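Local coordinates for protein AvrA (Salmonella typhimurium, PDB 6BE0) that probably transfers acetyl groups from acetyl-CoA to serine and threonine residues of target proteins, and binds inositol hexakisphosphate, at residues Val127-Val132 / Lys195-Glu200. Residues are numbered along the deposited sequence; the frame is centred on the assembly and turned at random.
Sequences VVDFRV and KKLQLE. With IHP (inositol hexakisphosphate), chain B.
Strand 125-133, the middle strand of the mixed five-stranded sheet in this YopJ-family acetyltransferase fold, meets the C-terminal end of helix 186-199 where the CA atoms of Asp129 and Leu197 lie 7.0 Å apart. Leu197 CG stands anti to the carbonyl carbon (chi1 -75°), and the isobutyl group reaches the strand between Val127 and Asp129. CD1 packs against Val127 CG2 at 3.8 Å and also touches CB of Asp129. Leu197 CD2 sits over one flat face of the Asp129 carboxylate, 3.9 Å from Asp129 CG. Arg113, Leu204 and Phe236 also pack on Leu197.

Asp129 is buried but well satisfied. Its OD1 forms a salt bridge with Arg113 NE, and its OD2 is hydrogen-bonded to His208 NE2. These partners probably stabilise the charged carboxylate.

On the other side of the helix, Lys195 and Lys196 point to inositol hexakisphosphate. Lys196 NZ donates to IHP O33 at 3.0 Å; the bond from Lys195 NZ to IHP O42 is weak. The same helix end thus joins the sheet to the ligand pocket.

One water bridges the segments. It lies 2.7 Å from both Asp129 OD2 and Leu197 O. Arg131 NH2 donates to it in the guanidinium plane, at 3.0 Å.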
loop_
_atom_site.group_PDB
_atom_site.type_symbol
_atom_site.label_atom_id
_atom_site.label_comp_id
_atom_site.label_asym_id
_atom_site.label_seq_id
_atom_site.Cartn_x
_atom_site.Cartn_y
_atom_site.Cartn_z
ATOM N N VAL A 127 -1.441 2.723 3.751
ATOM C CA VAL A 127 -2.345 3.386 2.819
ATOM C C VAL A 127 -3.795 3.165 3.241
ATOM O O VAL A 127 -4.177 2.065 3.638
ATOM C CB VAL A 127 -2.137 2.894 1.368
ATOM C CG1 VAL A 127 -2.427 1.405 1.244
ATOM C CG2 VAL A 127 -3.001 3.698 0.402
ATOM N N VAL A 128 -4.588 4.229 3.161
ATOM C CA VAL A 128 -6.005 4.180 3.501
ATOM C C VAL A 128 -6.838 4.500 2.269
ATOM O O VAL A 128 -6.547 5.462 1.562
ATOM C CB VAL A 128 -6.358 5.182 4.623
ATOM C CG1 VAL A 128 -7.858 5.163 4.920
ATOM C CG2 VAL A 128 -5.561 4.880 5.880
ATOM N N ASP A 129 -7.867 3.698 2.012
ATOM C CA ASP A 129 -8.802 3.987 0.931
ATOM C C ASP A 129 -10.089 4.573 1.497
ATOM O O ASP A 129 -10.673 4.028 2.435
ATOM C CB ASP A 129 -9.108 2.733 0.113
ATOM C CG ASP A 129 -9.744 3.054 -1.234
ATOM O OD1 ASP A 129 -9.484 4.148 -1.779
ATOM O OD2 ASP A 129 -10.498 2.207 -1.753
ATOM N N PHE A 130 -10.515 5.686 0.908
ATOM C CA PHE A 130 -11.679 6.437 1.367
ATOM C C PHE A 130 -12.745 6.454 0.274
ATOM O O PHE A 130 -12.466 6.804 -0.871
ATOM C CB PHE A 130 -11.261 7.861 1.754
ATOM C CG PHE A 130 -12.407 8.772 2.086
ATOM C CD1 PHE A 130 -12.834 8.925 3.394
ATOM C CD2 PHE A 130 -13.043 9.492 1.090
ATOM C CE1 PHE A 130 -13.883 9.772 3.699
ATOM C CE2 PHE A 130 -14.091 10.339 1.388
ATOM C CZ PHE A 130 -14.513 10.480 2.694
ATOM N N ARG A 131 -13.965 6.071 0.636
ATOM C CA ARG A 131 -15.051 5.939 -0.331
ATOM C C ARG A 131 -16.401 6.212 0.327
ATOM O O ARG A 131 -16.779 5.522 1.275
ATOM C CB ARG A 131 -15.036 4.532 -0.944
ATOM C CG ARG A 131 -16.093 4.270 -2.019
ATOM C CD ARG A 131 -15.584 4.609 -3.413
ATOM N NE ARG A 131 -14.478 3.746 -3.831
ATOM C CZ ARG A 131 -14.616 2.596 -4.487
ATOM N NH1 ARG A 131 -15.818 2.140 -4.815
ATOM N NH2 ARG A 131 -13.542 1.893 -4.820
ATOM N N VAL A 132 -17.126 7.217 -0.164
ATOM C CA VAL A 132 -18.498 7.430 0.289
ATOM C C VAL A 132 -19.405 6.704 -0.693
ATOM O O VAL A 132 -19.231 6.785 -1.910
ATOM C CB VAL A 132 -18.894 8.935 0.407
ATOM C CG1 VAL A 132 -17.773 9.752 1.041
ATOM C CG2 VAL A 132 -19.290 9.527 -0.933
ATOM N N LYS A 195 -2.072 3.863 -5.881
ATOM C CA LYS A 195 -2.371 4.048 -7.294
ATOM C C LYS A 195 -3.259 2.920 -7.817
ATOM O O LYS A 195 -4.105 3.142 -8.680
ATOM C CB LYS A 195 -1.075 4.140 -8.106
ATOM C CG LYS A 195 -0.562 5.569 -8.268
ATOM C CD LYS A 195 0.928 5.701 -7.973
ATOM C CE LYS A 195 1.791 5.067 -9.051
ATOM N NZ LYS A 195 3.242 5.315 -8.807
ATOM N N LYS A 196 -3.073 1.716 -7.286
ATOM C CA LYS A 196 -3.900 0.578 -7.676
ATOM C C LYS A 196 -5.321 0.702 -7.124
ATOM O O LYS A 196 -6.277 0.248 -7.753
ATOM C CB LYS A 196 -3.268 -0.733 -7.203
ATOM C CG LYS A 196 -2.006 -1.129 -7.960
ATOM C CD LYS A 196 -2.313 -1.490 -9.407
ATOM C CE LYS A 196 -1.065 -1.931 -10.157
ATOM N NZ LYS A 196 -0.098 -0.813 -10.351
ATOM N N LEU A 197 -5.456 1.313 -5.948
ATOM C CA LEU A 197 -6.771 1.547 -5.358
ATOM C C LEU A 197 -7.629 2.406 -6.286
ATOM O O LEU A 197 -8.854 2.278 -6.312
ATOM C CB LEU A 197 -6.641 2.220 -3.989
ATOM C CG LEU A 197 -6.172 1.342 -2.825
ATOM C CD1 LEU A 197 -5.818 2.204 -1.620
ATOM C CD2 LEU A 197 -7.228 0.316 -2.454
ATOM N N GLN A 198 -6.975 3.281 -7.043
ATOM C CA GLN A 198 -7.662 4.120 -8.018
ATOM C C GLN A 198 -8.027 3.321 -9.265
ATOM O O GLN A 198 -9.163 3.370 -9.734
ATOM C CB GLN A 198 -6.785 5.320 -8.395
ATOM C CG GLN A 198 -7.123 5.973 -9.734
ATOM C CD GLN A 198 -8.568 6.416 -9.827
ATOM O OE1 GLN A 198 -9.246 6.581 -8.812
ATOM N NE2 GLN A 198 -9.049 6.609 -11.052
ATOM N N LEU A 199 -7.056 2.587 -9.796
ATOM C CA LEU A 199 -7.232 1.858 -11.046
ATOM C C LEU A 199 -8.210 0.694 -10.906
ATOM O O LEU A 199 -8.865 0.305 -11.875
ATOM C CB LEU A 199 -5.880 1.346 -11.543
ATOM C CG LEU A 199 -4.848 2.438 -11.832
ATOM C CD1 LEU A 199 -3.447 1.852 -11.906
ATOM C CD2 LEU A 199 -5.195 3.169 -13.120
ATOM N N GLU A 200 -8.303 0.144 -9.699
ATOM C CA GLU A 200 -9.185 -0.987 -9.427
ATOM C C GLU A 200 -10.447 -0.522 -8.710
ATOM O O GLU A 200 -11.000 -1.242 -7.879
ATOM C CB GLU A 200 -8.462 -2.040 -8.583
ATOM C CG GLU A 200 -7.165 -2.558 -9.192
ATOM C CD GLU A 200 -7.390 -3.458 -10.391
ATOM O OE1 GLU A 200 -8.559 -3.653 -10.789
ATOM O OE2 GLU A 200 -6.389 -3.977 -10.933
HETATM C C1 IHP B . 2.007 0.630 -14.504
HETATM C C2 IHP B . 2.550 0.548 -13.083
HETATM C C3 IHP B . 3.533 -0.601 -12.935
HETATM C C4 IHP B . 4.634 -0.505 -13.971
HETATM C C5 IHP B . 4.012 -0.630 -15.350
HETATM C C6 IHP B . 3.060 0.528 -15.606
HETATM O O11 IHP B . 1.280 1.838 -14.632
HETATM P P1 IHP B . -0.313 1.764 -14.586
HETATM O O21 IHP B . -0.849 2.942 -13.803
HETATM O O31 IHP B . -0.773 0.489 -13.911
HETATM O O41 IHP B . -0.849 1.812 -15.993
HETATM O O12 IHP B . 3.170 1.801 -12.714
HETATM P P2 IHP B . 2.569 2.663 -11.530
HETATM O O22 IHP B . 1.092 2.898 -11.737
HETATM O O32 IHP B . 2.755 1.957 -10.208
HETATM O O42 IHP B . 3.271 4.002 -11.479
HETATM O O13 IHP B . 4.077 -0.607 -11.614
HETATM P P3 IHP B . 3.676 -1.780 -10.614
HETATM O O23 IHP B . 3.503 -1.223 -9.222
HETATM O O33 IHP B . 2.386 -2.442 -11.039
HETATM O O43 IHP B . 4.772 -2.813 -10.586
HETATM O O14 IHP B . 5.655 -1.490 -13.727
HETATM P P4 IHP B . 5.466 -3.075 -13.958
HETATM O O24 IHP B . 6.035 -3.822 -12.773
HETATM O O34 IHP B . 4.012 -3.456 -14.118
HETATM O O44 IHP B . 6.232 -3.503 -15.179
HETATM O O15 IHP B . 5.005 -0.683 -16.376
HETATM P P5 IHP B . 4.702 -1.521 -17.686
HETATM O O25 IHP B . 3.219 -1.806 -17.790
HETATM O O35 IHP B . 5.147 -0.729 -18.890
HETATM O O45 IHP B . 5.446 -2.834 -17.662
HETATM O O16 IHP B . 3.787 1.749 -15.730
HETATM P P6 IHP B . 3.515 2.678 -16.958
HETATM O O26 IHP B . 4.580 3.740 -17.038
HETATM O O36 IHP B . 3.525 1.868 -18.229
HETATM O O46 IHP B . 2.174 3.356 -16.814
HETATM O O HOH W 1 -10.699 2.618 -4.411
#